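Local coordinates for protein bradyzoite pseudokinase 1 (Toxoplasma gondii, PDB 6M7Z) that regulates the membrane ultrastructure of the parasitophorous vacuole and is a divergent, atypical kinase lacking the glycine-rich loop, at residues P57-V62 and E70-G75; R63-T68 and E74-K79; Y96-I101 and G186-A191; L108-L113 and S176-G181; G114-A119 and Y123-L128. All blocks are in the same frame, centred on the assembly; numbering follows the deposited sequence.

Contact 1: residues P57-V62 and E70-G75; sequences PARELV and EQQREG
Val62 and Gln72 touch where P57-V62 meets E70-G75. The CG2 branch of Val62 does the touching. It lies beside the backbone N, because chi1 of 166° sends the other branch, CG1, anti to that N. Val62 CG2 is 3.6 Å from Gln72 CG and 3.8 Å from Gln72 CD. The amide end passes close too, with Gln72 NE2 3.7 Å from Val62 CG2. Gln72 runs extended beyond CG, and the two side chains cross at about a right angle. Its chi1 of -141° is well removed from a staggered value. That turn lets the outer part of the chain come closer to the opposite segment than its base does. Farther out, Arg59 NH1 reaches to 4.2 Å from Gln72 NE2. Both nitrogens are donors, so no bond forms between them, and the arginine is poorly ordered. At the other end Pro57 points its ring at the helix end. Pro57 CD is 3.7 Å from Gln72 O and 4.2 Å from Gly75 CA. No hydrogen bond spans the two segments, so they meet by van der Waals contact alone. Gly75, the first residue past the helix, has positive phi. Helices 59-65 and 69-74 follow each other in the chain between strands 50-54 and 76-82 of the kinase small-lobe sheet. Pro57 also packs on Leu67 in the turn that joins them, and Gly75 pairs through its backbone with Leu128.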
# COMPACT_ATOMS: atom_id res chain seq x y z
N PRO A 57 -16.88 5.98 -11.97
CA PRO A 57 -17.76 4.89 -11.57
C PRO A 57 -19.21 5.18 -11.98
O PRO A 57 -19.68 6.32 -11.81
CB PRO A 57 -17.65 4.85 -10.04
CG PRO A 57 -16.38 5.60 -9.73
CD PRO A 57 -16.23 6.63 -10.83
N ALA A 58 -19.89 4.15 -12.51
CA ALA A 58 -21.28 4.20 -12.92
C ALA A 58 -22.19 4.03 -11.69
O ALA A 58 -21.71 3.70 -10.60
CB ALA A 58 -21.54 3.13 -13.94
N ARG A 59 -23.49 4.24 -11.90
CA ARG A 59 -24.51 4.24 -10.84
C ARG A 59 -24.45 2.94 -10.03
O ARG A 59 -24.48 2.97 -8.80
CB ARG A 59 -25.89 4.48 -11.48
CG ARG A 59 -27.09 4.34 -10.55
CD ARG A 59 -27.12 5.28 -9.36
NE ARG A 59 -26.86 6.67 -9.70
CZ ARG A 59 -26.20 7.52 -8.94
NH1 ARG A 59 -25.93 8.74 -9.39
NH2 ARG A 59 -25.81 7.19 -7.72
N GLU A 60 -24.34 1.79 -10.72
CA GLU A 60 -24.42 0.48 -10.04
C GLU A 60 -23.22 0.30 -9.09
O GLU A 60 -23.36 -0.25 -8.00
CB GLU A 60 -24.50 -0.65 -11.07
CG GLU A 60 -25.77 -0.63 -11.91
CD GLU A 60 -27.02 -1.27 -11.30
OE1 GLU A 60 -26.90 -1.93 -10.24
OE2 GLU A 60 -28.10 -1.06 -11.86
N LEU A 61 -22.05 0.78 -9.51
CA LEU A 61 -20.84 0.64 -8.71
C LEU A 61 -20.86 1.62 -7.54
O LEU A 61 -20.43 1.28 -6.42
CB LEU A 61 -19.62 0.83 -9.61
CG LEU A 61 -18.29 0.38 -9.00
CD1 LEU A 61 -18.36 -1.06 -8.50
CD2 LEU A 61 -17.15 0.52 -10.00
N VAL A 62 -21.36 2.84 -7.79
CA VAL A 62 -21.54 3.86 -6.76
C VAL A 62 -22.44 3.29 -5.65
O VAL A 62 -22.14 3.45 -4.46
CB VAL A 62 -22.11 5.17 -7.34
CG1 VAL A 62 -22.64 6.10 -6.26
CG2 VAL A 62 -21.10 5.90 -8.22
N GLU A 70 -17.68 12.94 -3.21
CA GLU A 70 -16.23 13.18 -3.22
C GLU A 70 -15.51 11.95 -3.79
O GLU A 70 -14.66 12.07 -4.66
CB GLU A 70 -15.71 13.48 -1.81
CG GLU A 70 -16.05 14.88 -1.30
CD GLU A 70 -15.06 15.47 -0.30
OE1 GLU A 70 -15.50 16.25 0.59
OE2 GLU A 70 -13.85 15.17 -0.42
N GLN A 71 -15.87 10.76 -3.28
CA GLN A 71 -15.31 9.49 -3.71
C GLN A 71 -15.63 9.24 -5.19
O GLN A 71 -14.79 8.76 -5.93
CB GLN A 71 -15.85 8.35 -2.84
CG GLN A 71 -15.16 8.21 -1.48
CD GLN A 71 -15.88 7.21 -0.61
OE1 GLN A 71 -17.10 7.20 -0.53
NE2 GLN A 71 -15.14 6.32 0.04
N GLN A 72 -16.85 9.56 -5.62
CA GLN A 72 -17.27 9.45 -7.04
C GLN A 72 -16.29 10.24 -7.92
O GLN A 72 -15.92 9.77 -8.98
CB GLN A 72 -18.68 9.99 -7.24
CG GLN A 72 -19.58 9.21 -8.20
CD GLN A 72 -21.01 9.72 -8.12
OE1 GLN A 72 -21.48 10.31 -7.14
NE2 GLN A 72 -21.75 9.46 -9.19
N ARG A 73 -15.90 11.44 -7.47
CA ARG A 73 -15.06 12.36 -8.23
C ARG A 73 -13.61 11.86 -8.26
O ARG A 73 -12.92 12.06 -9.24
CB ARG A 73 -15.14 13.78 -7.66
CG ARG A 73 -16.39 14.56 -8.06
CD ARG A 73 -16.38 16.02 -7.63
NE ARG A 73 -17.44 16.37 -6.67
CZ ARG A 73 -17.28 16.46 -5.35
NH1 ARG A 73 -16.07 16.46 -4.83
NH2 ARG A 73 -18.33 16.62 -4.56
N GLU A 74 -13.15 11.23 -7.17
CA GLU A 74 -11.80 10.69 -7.05
C GLU A 74 -11.60 9.49 -7.99
O GLU A 74 -10.50 9.28 -8.48
CB GLU A 74 -11.52 10.20 -5.62
CG GLU A 74 -11.33 11.27 -4.58
CD GLU A 74 -11.11 10.76 -3.16
OE1 GLU A 74 -10.99 9.51 -2.95
OE2 GLU A 74 -11.04 11.62 -2.25
N GLY A 75 -12.67 8.70 -8.21
CA GLY A 75 -12.61 7.43 -8.93
C GLY A 75 -12.19 6.28 -8.02
O GLY A 75 -11.80 6.52 -6.89

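Contact 2: residues R63-T68 and E74-K79; sequences RLLSLT and EGVSAK. With EDO (1,2-ethanediol), chain H.
Leu67 packs on Val76 at the start of strand 76-82, and Leu65 comes near it. Val76 can be followed outward from its backbone. Its CB leaves the strand on the side of R63-T68, with the backbone O of His126 nearby. CG1 is the branch that meets the leucines. Chi1 of -58° sets it beside the backbone N. There Val76 CG1 lies 3.9 Å from Leu67 CD1. The same methyl is 4.4 Å from Leu65 CD1, a looser approach. Leu113 CD1 also touches CG1. The other branch, CG2, sits between the backbone N and the carbonyl carbon and meets Leu61. Leu67 and Val76 cross obliquely, and the contact is wholly apolar. Ser66 lets the chain turn off the helix in a Schellman motif, which brings Leu67 round toward the strand. Further along the strand, O1 of 1,2-ethanediol donates to Lys79 O over 2.7 Å. This molecule probably came from the crystallisation liquor. Lys79 CG and CD each pass 4.2 Å from its C2. Lys79 NZ forms a salt bridge with Glu94, consistent with the strand lysine and helix glutamate pair of kinases. Strand 76-82 runs between strands 50-54 and 121-127. Helix 59-65 covers the sheet face that carries Val76 and Phe125, and its Leu65 also reaches Tyr116 of strand 114-117.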
# COMPACT_ATOMS: atom_id res chain seq x y z
N ARG A 63 -23.53 2.62 -6.05
CA ARG A 63 -24.50 2.04 -5.10
C ARG A 63 -23.83 0.90 -4.32
O ARG A 63 -23.94 0.85 -3.10
CB ARG A 63 -25.77 1.57 -5.84
CG ARG A 63 -26.88 1.04 -4.94
CD ARG A 63 -27.75 0.01 -5.64
NE ARG A 63 -28.82 0.71 -6.34
CZ ARG A 63 -30.05 0.23 -6.51
NH1 ARG A 63 -30.27 -1.08 -6.44
NH2 ARG A 63 -31.08 1.05 -6.73
N LEU A 64 -23.14 -0.01 -5.01
CA LEU A 64 -22.52 -1.17 -4.36
C LEU A 64 -21.53 -0.74 -3.27
O LEU A 64 -21.46 -1.35 -2.22
CB LEU A 64 -21.82 -2.04 -5.41
CG LEU A 64 -21.25 -3.35 -4.88
CD1 LEU A 64 -22.36 -4.36 -4.64
CD2 LEU A 64 -20.22 -3.94 -5.83
N LEU A 65 -20.74 0.32 -3.54
CA LEU A 65 -19.65 0.76 -2.66
C LEU A 65 -20.12 1.87 -1.70
O LEU A 65 -19.38 2.28 -0.83
CB LEU A 65 -18.46 1.22 -3.51
CG LEU A 65 -17.88 0.16 -4.47
CD1 LEU A 65 -16.70 0.70 -5.26
CD2 LEU A 65 -17.45 -1.14 -3.77
N SER A 66 -21.34 2.38 -1.88
CA SER A 66 -21.85 3.54 -1.13
C SER A 66 -20.86 4.71 -1.23
O SER A 66 -20.49 5.28 -0.21
CB SER A 66 -22.10 3.23 0.32
OG SER A 66 -23.08 2.22 0.46
N LEU A 67 -20.44 5.05 -2.45
CA LEU A 67 -19.48 6.14 -2.65
C LEU A 67 -20.16 7.49 -2.35
O LEU A 67 -21.26 7.75 -2.82
CB LEU A 67 -18.94 6.13 -4.08
CG LEU A 67 -18.14 4.89 -4.50
CD1 LEU A 67 -17.58 5.06 -5.90
CD2 LEU A 67 -17.01 4.59 -3.52
N THR A 68 -19.49 8.33 -1.56
CA THR A 68 -19.84 9.74 -1.39
C THR A 68 -19.60 10.46 -2.72
O THR A 68 -18.88 9.94 -3.56
CB THR A 68 -19.02 10.39 -0.27
OG1 THR A 68 -17.64 10.40 -0.67
CG2 THR A 68 -19.17 9.68 1.06
N GLU A 74 -13.15 11.23 -7.17
CA GLU A 74 -11.80 10.69 -7.05
C GLU A 74 -11.60 9.49 -7.99
O GLU A 74 -10.50 9.28 -8.48
CB GLU A 74 -11.52 10.20 -5.62
CG GLU A 74 -11.33 11.27 -4.58
CD GLU A 74 -11.11 10.76 -3.16
OE1 GLU A 74 -10.99 9.51 -2.95
OE2 GLU A 74 -11.04 11.62 -2.25
N GLY A 75 -12.67 8.70 -8.21
CA GLY A 75 -12.61 7.43 -8.93
C GLY A 75 -12.19 6.28 -8.02
O GLY A 75 -11.80 6.52 -6.89
N VAL A 76 -12.28 5.05 -8.53
CA VAL A 76 -11.84 3.87 -7.78
C VAL A 76 -10.96 3.00 -8.67
O VAL A 76 -10.97 3.10 -9.89
CB VAL A 76 -13.01 3.04 -7.22
CG1 VAL A 76 -13.91 3.87 -6.31
CG2 VAL A 76 -13.82 2.36 -8.31
N SER A 77 -10.20 2.13 -8.03
CA SER A 77 -9.46 1.08 -8.71
C SER A 77 -9.84 -0.28 -8.13
O SER A 77 -10.21 -0.41 -6.97
CB SER A 77 -7.98 1.32 -8.64
OG SER A 77 -7.57 1.39 -7.28
N ALA A 78 -9.81 -1.29 -8.99
CA ALA A 78 -10.15 -2.65 -8.63
C ALA A 78 -8.91 -3.53 -8.80
O ALA A 78 -8.23 -3.50 -9.81
CB ALA A 78 -11.29 -3.14 -9.49
N LYS A 79 -8.60 -4.28 -7.74
CA LYS A 79 -7.59 -5.30 -7.75
C LYS A 79 -8.30 -6.64 -7.95
O LYS A 79 -9.10 -7.05 -7.11
CB LYS A 79 -6.83 -5.24 -6.41
CG LYS A 79 -5.39 -5.68 -6.47
CD LYS A 79 -4.64 -5.54 -5.14
CE LYS A 79 -4.38 -4.12 -4.68
NZ LYS A 79 -4.20 -4.04 -3.21
C1 EDO H . -7.82 -10.04 -4.75
O1 EDO H . -8.75 -9.30 -5.57
C2 EDO H . -6.55 -9.21 -4.58
O2 EDO H . -5.57 -9.85 -3.74

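Contact 3: residues Y96-I101 and G186-A191; sequences YLYREI and GGLDTA
The phenol of Tyr98 meets Leu188 at its hydroxyl end. Leu188 CD1 approaches the ring obliquely, 3.7 Å from Tyr98 OH and 4.1 Å from Tyr98 CZ. The two side chains cross at about a right angle. The ring of Tyr96, two residues earlier, has Glu100 CG 3.7 Å above one face, near the rim. Tyr20 and Trp17 make edge-to-face contacts with that ring. Leu97 points at the loop. Its CD1 comes 3.3 Å from Leu188 O and 4.0 Å from Ala191 CB. Leu188 O is already used, since Ala191 N donates to it in the short 3-10 turn. A water links the two segments. It donates to Tyr98 OH at 2.9 Å and accepts from Leu188 N at 3.0 Å. Tyr98 OH has a further partner in Leu110 O. Helix 88-101 probably corresponds to the C helix of kinases, and the loop with Gly186 probably occupies the place of the DFG motif. No direct hydrogen bond crosses between the segments. Methyl groups make most of the contact, one of them against the carbonyl Leu188 O, and the water supplies a polar link. With a carbonyl and a water as partners, the tyrosine hydroxyl can both donate and accept, which would fix its rotation.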
# COMPACT_ATOMS: atom_id res chain seq x y z
N TYR A 96 -9.10 -11.26 3.16
CA TYR A 96 -9.13 -11.71 4.53
C TYR A 96 -8.42 -10.69 5.44
O TYR A 96 -8.98 -10.31 6.47
CB TYR A 96 -8.49 -13.10 4.64
CG TYR A 96 -8.49 -13.68 6.03
CD1 TYR A 96 -7.49 -13.38 6.93
CD2 TYR A 96 -9.51 -14.51 6.45
CE1 TYR A 96 -7.48 -13.94 8.20
CE2 TYR A 96 -9.53 -15.05 7.73
CZ TYR A 96 -8.51 -14.76 8.61
OH TYR A 96 -8.52 -15.28 9.87
N LEU A 97 -7.20 -10.27 5.09
CA LEU A 97 -6.48 -9.27 5.88
C LEU A 97 -7.35 -8.03 6.09
O LEU A 97 -7.46 -7.55 7.20
CB LEU A 97 -5.17 -8.85 5.21
CG LEU A 97 -4.05 -9.87 5.18
CD1 LEU A 97 -2.77 -9.21 4.67
CD2 LEU A 97 -3.78 -10.48 6.55
N TYR A 98 -7.96 -7.53 5.01
CA TYR A 98 -8.73 -6.28 5.10
C TYR A 98 -9.95 -6.45 5.99
O TYR A 98 -10.28 -5.53 6.73
CB TYR A 98 -9.09 -5.74 3.71
CG TYR A 98 -8.02 -4.86 3.11
CD1 TYR A 98 -7.81 -3.58 3.59
CD2 TYR A 98 -7.19 -5.31 2.10
CE1 TYR A 98 -6.84 -2.75 3.07
CE2 TYR A 98 -6.21 -4.49 1.56
CZ TYR A 98 -6.03 -3.20 2.04
OH TYR A 98 -5.06 -2.39 1.51
N ARG A 99 -10.60 -7.62 5.94
CA ARG A 99 -11.89 -7.84 6.63
C ARG A 99 -11.69 -8.27 8.09
O ARG A 99 -12.53 -7.95 8.92
CB ARG A 99 -12.72 -8.89 5.88
CG ARG A 99 -13.23 -8.41 4.53
CD ARG A 99 -13.70 -9.57 3.66
NE ARG A 99 -15.01 -10.06 4.05
CZ ARG A 99 -16.17 -9.51 3.70
NH1 ARG A 99 -16.20 -8.39 2.99
NH2 ARG A 99 -17.29 -10.09 4.06
N GLU A 100 -10.62 -9.02 8.39
CA GLU A 100 -10.49 -9.70 9.67
C GLU A 100 -9.31 -9.18 10.50
O GLU A 100 -9.29 -9.45 11.69
CB GLU A 100 -10.30 -11.21 9.48
CG GLU A 100 -11.33 -11.86 8.58
CD GLU A 100 -12.79 -11.71 9.00
OE1 GLU A 100 -13.06 -11.61 10.21
OE2 GLU A 100 -13.66 -11.72 8.10
N ILE A 101 -8.33 -8.50 9.92
CA ILE A 101 -7.07 -8.25 10.64
C ILE A 101 -6.70 -6.76 10.70
O ILE A 101 -6.26 -6.28 11.74
CB ILE A 101 -5.94 -9.10 10.04
CG1 ILE A 101 -6.28 -10.58 10.21
CG2 ILE A 101 -4.58 -8.73 10.64
CD1 ILE A 101 -5.09 -11.52 10.17
N GLY A 186 0.69 0.29 0.75
CA GLY A 186 -0.13 -0.76 0.13
C GLY A 186 0.71 -2.01 -0.16
O GLY A 186 1.73 -2.28 0.52
N GLY A 187 0.26 -2.77 -1.17
CA GLY A 187 0.87 -4.03 -1.52
C GLY A 187 0.82 -5.03 -0.37
O GLY A 187 1.76 -5.79 -0.16
N LEU A 188 -0.31 -5.04 0.36
CA LEU A 188 -0.41 -5.80 1.60
C LEU A 188 -0.70 -7.28 1.38
O LEU A 188 -0.77 -8.04 2.36
CB LEU A 188 -1.49 -5.15 2.47
CG LEU A 188 -1.20 -3.72 2.91
CD1 LEU A 188 -2.32 -3.24 3.85
CD2 LEU A 188 0.16 -3.62 3.59
N ASP A 189 -0.85 -7.72 0.12
CA ASP A 189 -1.05 -9.15 -0.19
C ASP A 189 0.16 -9.99 0.26
O ASP A 189 0.01 -11.19 0.44
CB ASP A 189 -1.32 -9.38 -1.69
CG ASP A 189 -0.28 -8.79 -2.62
OD1 ASP A 189 -0.11 -7.53 -2.61
OD2 ASP A 189 0.36 -9.57 -3.34
N THR A 190 1.34 -9.40 0.44
CA THR A 190 2.54 -10.17 0.87
C THR A 190 2.71 -10.17 2.39
O THR A 190 3.63 -10.83 2.89
CB THR A 190 3.84 -9.66 0.22
OG1 THR A 190 4.06 -8.31 0.67
CG2 THR A 190 3.78 -9.70 -1.29
N ALA A 191 1.86 -9.44 3.11
CA ALA A 191 2.02 -9.29 4.56
C ALA A 191 1.78 -10.63 5.27
O ALA A 191 1.04 -11.49 4.77
CB ALA A 191 1.07 -8.24 5.08
O HOH W 1 -2.95 -3.62 -0.09

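Contact 4: residues L108-L113 and S176-G181; sequences LLLPSL and SVLPDG
Leu178 meets Leu110 and Pro111 where the loop after helix 88-101 passes the hairpin of strands 175-177 and 183-185. In the protein kinase fold this is the crossing of the C helix-to-beta4 loop over the beta7-beta8 hairpin. Leu178 has the most surface buried and uses both of its methyls. Leu178 CD2 is 4.2 Å from Leu110 CD1, and these two side chains lie at a slant to each other. Leu178 CD1 is 4.2 Å from Pro111 CD, and here the side chains reach toward each other. Leu110 carries its CG anti to the backbone N, chi1 180°, which brings its CD1 methyl to the hairpin. Leu110 CD1 also lies 4.1 Å from Ser176 OG. Val184 of the partner strand packs on both leucines. Pro111 also rests on Pro127. The contact is loose and mostly apolar, with no hydrogen bond across it. Beyond Leu178 the hairpin reverses in a type I turn, closed by Gly181 N donating to Leu178 O over 2.8 Å.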
# COMPACT_ATOMS: atom_id res chain seq x y z
N LEU A 108 -2.36 5.34 7.66
CA LEU A 108 -1.21 5.28 6.75
C LEU A 108 -1.18 3.96 5.95
O LEU A 108 -0.15 3.66 5.36
CB LEU A 108 0.06 5.45 7.58
CG LEU A 108 0.26 6.83 8.21
CD1 LEU A 108 1.65 6.95 8.83
CD2 LEU A 108 0.06 7.95 7.17
N LEU A 109 -2.27 3.19 5.94
CA LEU A 109 -2.37 1.97 5.13
C LEU A 109 -3.44 2.18 4.05
O LEU A 109 -4.47 2.81 4.31
CB LEU A 109 -2.72 0.78 6.02
CG LEU A 109 -1.75 0.50 7.18
CD1 LEU A 109 -2.11 -0.79 7.92
CD2 LEU A 109 -0.30 0.42 6.72
N LEU A 110 -3.18 1.64 2.84
CA LEU A 110 -4.11 1.75 1.71
C LEU A 110 -5.47 1.19 2.14
O LEU A 110 -5.57 0.02 2.49
CB LEU A 110 -3.53 0.99 0.52
CG LEU A 110 -4.37 0.98 -0.77
CD1 LEU A 110 -4.44 2.39 -1.35
CD2 LEU A 110 -3.77 0.02 -1.80
N PRO A 111 -6.54 2.00 2.17
CA PRO A 111 -7.86 1.51 2.55
C PRO A 111 -8.56 0.69 1.46
O PRO A 111 -8.37 0.95 0.28
CB PRO A 111 -8.66 2.79 2.85
CG PRO A 111 -7.95 3.90 2.08
CD PRO A 111 -6.53 3.43 1.86
N SER A 112 -9.36 -0.28 1.90
CA SER A 112 -10.29 -1.04 1.05
C SER A 112 -11.67 -0.37 1.08
O SER A 112 -12.11 0.02 2.14
CB SER A 112 -10.38 -2.47 1.51
OG SER A 112 -11.44 -3.13 0.83
N LEU A 113 -12.33 -0.28 -0.07
CA LEU A 113 -13.72 0.20 -0.18
C LEU A 113 -14.71 -0.96 -0.26
O LEU A 113 -15.91 -0.74 -0.38
CB LEU A 113 -13.86 1.07 -1.43
CG LEU A 113 -12.96 2.30 -1.48
CD1 LEU A 113 -13.19 3.07 -2.79
CD2 LEU A 113 -13.17 3.21 -0.26
N SER A 176 1.69 4.84 -2.11
CA SER A 176 0.91 5.59 -3.09
C SER A 176 0.31 6.85 -2.45
O SER A 176 0.24 6.98 -1.23
CB SER A 176 -0.13 4.72 -3.73
OG SER A 176 -1.16 4.37 -2.82
N VAL A 177 -0.07 7.79 -3.30
CA VAL A 177 -0.56 9.07 -2.87
C VAL A 177 -2.06 9.10 -3.14
O VAL A 177 -2.47 8.97 -4.29
CB VAL A 177 0.16 10.22 -3.60
CG1 VAL A 177 -0.36 11.58 -3.13
CG2 VAL A 177 1.67 10.13 -3.47
N LEU A 178 -2.87 9.24 -2.08
CA LEU A 178 -4.32 9.28 -2.24
C LEU A 178 -4.71 10.65 -2.79
O LEU A 178 -3.92 11.60 -2.76
CB LEU A 178 -4.99 8.99 -0.90
CG LEU A 178 -4.74 7.59 -0.32
CD1 LEU A 178 -5.51 7.39 0.98
CD2 LEU A 178 -5.10 6.51 -1.33
N PRO A 179 -5.93 10.80 -3.36
CA PRO A 179 -6.39 12.10 -3.85
C PRO A 179 -6.26 13.24 -2.82
O PRO A 179 -5.90 14.34 -3.21
CB PRO A 179 -7.83 11.84 -4.26
CG PRO A 179 -7.81 10.38 -4.66
CD PRO A 179 -6.89 9.73 -3.64
N ASP A 180 -6.48 12.97 -1.53
CA ASP A 180 -6.38 14.06 -0.54
C ASP A 180 -4.91 14.37 -0.20
O ASP A 180 -4.64 15.27 0.61
CB ASP A 180 -7.24 13.78 0.70
CG ASP A 180 -6.76 12.63 1.57
OD1 ASP A 180 -5.69 12.04 1.24
OD2 ASP A 180 -7.47 12.34 2.57
N GLY A 181 -3.95 13.62 -0.77
CA GLY A 181 -2.50 13.88 -0.59
C GLY A 181 -1.85 13.04 0.51
O GLY A 181 -0.63 13.15 0.72

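Contact 5: residues G114-A119 and Y123-L128; sequences GEYRGA and YIFHPL
Tyr116 sets its ring against that of Phe125, two residues along from its strand partner Tyr123. Tyr116 CD1 lies 4.0 Å from both CD1 and CE1 of Phe125. The side chains cross at about a right angle. Both put CG anti to the carbonyl carbon, chi1 -58° in Tyr116, and they leave the same face of the sheet. Tyr123 stands on that face too. The edge of its ring lies in plane with Tyr116 O and Gly118 N, and its CE1 is 3.9 Å from Gly118 N. Its OH bonds to Glu29. Below the rings the backbones pair as an antiparallel beta hairpin. Tyr116 and Tyr123 form a hydrogen-bonded pair, with Tyr116 N to Tyr123 O at 3.0 Å and Tyr123 N to Tyr116 O at 2.8 Å. Phe125 N donates nearly straight to Gly114 O at 3.0 Å, angle 171°. Glu115 and Ile124 are the non-hydrogen-bonded pair, and Glu115 CA makes a C-H...O contact of 3.2 Å with Tyr123 O. The Glu115 and Ile124 side chains point to the other face. Glu115 bends at chi2, 76°, and its carboxylate is held by Arg99 and Ser112. Strand 121-127 lies between 76-82 and strand 114-117, one edge of the sheet. Helix 59-65 packs on the face with Tyr116 and Phe125, and helix 88-101 on the face with Glu115 and Ile124.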
# COMPACT_ATOMS: atom_id res chain seq x y z
N GLY A 114 -14.21 -2.20 -0.23
CA GLY A 114 -15.06 -3.39 -0.34
C GLY A 114 -14.36 -4.54 -1.04
O GLY A 114 -13.56 -4.32 -1.95
N GLU A 115 -14.69 -5.76 -0.60
CA GLU A 115 -14.15 -7.00 -1.17
C GLU A 115 -15.32 -7.85 -1.67
O GLU A 115 -16.30 -8.01 -0.97
CB GLU A 115 -13.33 -7.77 -0.13
CG GLU A 115 -12.40 -6.90 0.70
CD GLU A 115 -13.06 -6.06 1.80
OE1 GLU A 115 -14.15 -6.46 2.30
OE2 GLU A 115 -12.49 -5.02 2.17
N TYR A 116 -15.21 -8.39 -2.88
CA TYR A 116 -16.28 -9.16 -3.51
C TYR A 116 -15.71 -10.37 -4.25
O TYR A 116 -14.53 -10.46 -4.50
CB TYR A 116 -17.10 -8.27 -4.45
CG TYR A 116 -17.71 -7.07 -3.76
CD1 TYR A 116 -16.97 -5.91 -3.60
CD2 TYR A 116 -18.99 -7.13 -3.22
CE1 TYR A 116 -17.50 -4.81 -2.94
CE2 TYR A 116 -19.55 -6.02 -2.60
CZ TYR A 116 -18.80 -4.86 -2.45
OH TYR A 116 -19.34 -3.77 -1.82
N ARG A 117 -16.60 -11.30 -4.56
CA ARG A 117 -16.34 -12.49 -5.33
C ARG A 117 -17.32 -12.50 -6.50
O ARG A 117 -18.49 -12.26 -6.32
CB ARG A 117 -16.50 -13.73 -4.45
CG ARG A 117 -16.66 -15.03 -5.21
CD ARG A 117 -16.75 -16.27 -4.35
NE ARG A 117 -17.88 -16.16 -3.46
CZ ARG A 117 -19.14 -16.36 -3.81
NH1 ARG A 117 -19.45 -16.64 -5.06
NH2 ARG A 117 -20.11 -16.28 -2.91
N GLY A 118 -16.82 -12.73 -7.72
CA GLY A 118 -17.63 -13.08 -8.86
C GLY A 118 -17.58 -14.57 -9.09
O GLY A 118 -17.20 -15.30 -8.20
N ALA A 119 -17.94 -15.01 -10.29
CA ALA A 119 -17.87 -16.44 -10.65
C ALA A 119 -16.41 -16.94 -10.67
O ALA A 119 -16.16 -18.03 -10.21
CB ALA A 119 -18.55 -16.67 -11.97
N TYR A 123 -12.36 -9.48 -6.02
CA TYR A 123 -12.19 -8.06 -6.23
C TYR A 123 -11.90 -7.35 -4.90
O TYR A 123 -12.51 -7.68 -3.88
CB TYR A 123 -13.45 -7.41 -6.81
CG TYR A 123 -13.94 -7.94 -8.13
CD1 TYR A 123 -14.58 -9.16 -8.22
CD2 TYR A 123 -13.86 -7.17 -9.27
CE1 TYR A 123 -15.06 -9.64 -9.43
CE2 TYR A 123 -14.33 -7.63 -10.49
CZ TYR A 123 -14.96 -8.86 -10.56
OH TYR A 123 -15.43 -9.32 -11.76
N ILE A 124 -10.97 -6.40 -4.91
CA ILE A 124 -10.79 -5.43 -3.86
C ILE A 124 -10.83 -4.05 -4.50
O ILE A 124 -10.07 -3.78 -5.42
CB ILE A 124 -9.46 -5.61 -3.10
CG1 ILE A 124 -9.33 -6.99 -2.48
CG2 ILE A 124 -9.30 -4.51 -2.04
CD1 ILE A 124 -8.06 -7.15 -1.68
N PHE A 125 -11.70 -3.18 -3.99
CA PHE A 125 -11.78 -1.82 -4.47
C PHE A 125 -10.95 -0.92 -3.55
O PHE A 125 -10.89 -1.12 -2.33
CB PHE A 125 -13.25 -1.42 -4.62
CG PHE A 125 -13.96 -2.13 -5.75
CD1 PHE A 125 -14.54 -3.37 -5.57
CD2 PHE A 125 -14.00 -1.56 -7.02
CE1 PHE A 125 -15.15 -4.03 -6.62
CE2 PHE A 125 -14.61 -2.23 -8.07
CZ PHE A 125 -15.19 -3.46 -7.88
N HIS A 126 -10.26 0.04 -4.16
CA HIS A 126 -9.46 1.04 -3.49
C HIS A 126 -9.83 2.41 -4.03
O HIS A 126 -10.30 2.53 -5.15
CB HIS A 126 -7.96 0.82 -3.72
CG HIS A 126 -7.44 -0.45 -3.14
ND1 HIS A 126 -7.43 -0.69 -1.80
CD2 HIS A 126 -6.88 -1.53 -3.74
CE1 HIS A 126 -6.91 -1.89 -1.58
NE2 HIS A 126 -6.58 -2.43 -2.76
N PRO A 127 -9.54 3.50 -3.28
CA PRO A 127 -9.58 4.83 -3.86
C PRO A 127 -8.58 4.84 -5.02
O PRO A 127 -7.54 4.18 -4.94
CB PRO A 127 -9.14 5.78 -2.74
CG PRO A 127 -9.19 4.96 -1.47
CD PRO A 127 -9.09 3.50 -1.88
N LEU A 128 -8.91 5.55 -6.10
CA LEU A 128 -8.00 5.66 -7.22
C LEU A 128 -6.89 6.62 -6.83
O LEU A 128 -7.15 7.79 -6.57
CB LEU A 128 -8.75 6.15 -8.45
CG LEU A 128 -7.89 6.37 -9.68
CD1 LEU A 128 -7.07 5.12 -10.02
CD2 LEU A 128 -8.79 6.81 -10.84

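Contacts 1, 2 and 5 build one side of the small lobe. Contacts 1 and 2 share helix 59-65, their centres 5 Å apart. Contact 2 passes to contact 5 through the sheet, where Lys79 N lies 2.8 Å from Ile124 O. Contact 4 joins this sheet to the 175-185 hairpin, with Pro111 O 2.8 Å from His126 ND1. Contact 3 is linked to contact 4 by Tyr98 OH to Leu110 O, 2.6 Å, and to contact 5 by the salt bridge of Arg99 NH1 to Glu115 OE1, 2.9 Å. Contacts 1 and 3 do not touch. The 1,2-ethanediol on Lys79 O, about 4 Å from the Ile124 side chain, lies beside the Lys79-Glu94 pair, probably in the active-site region.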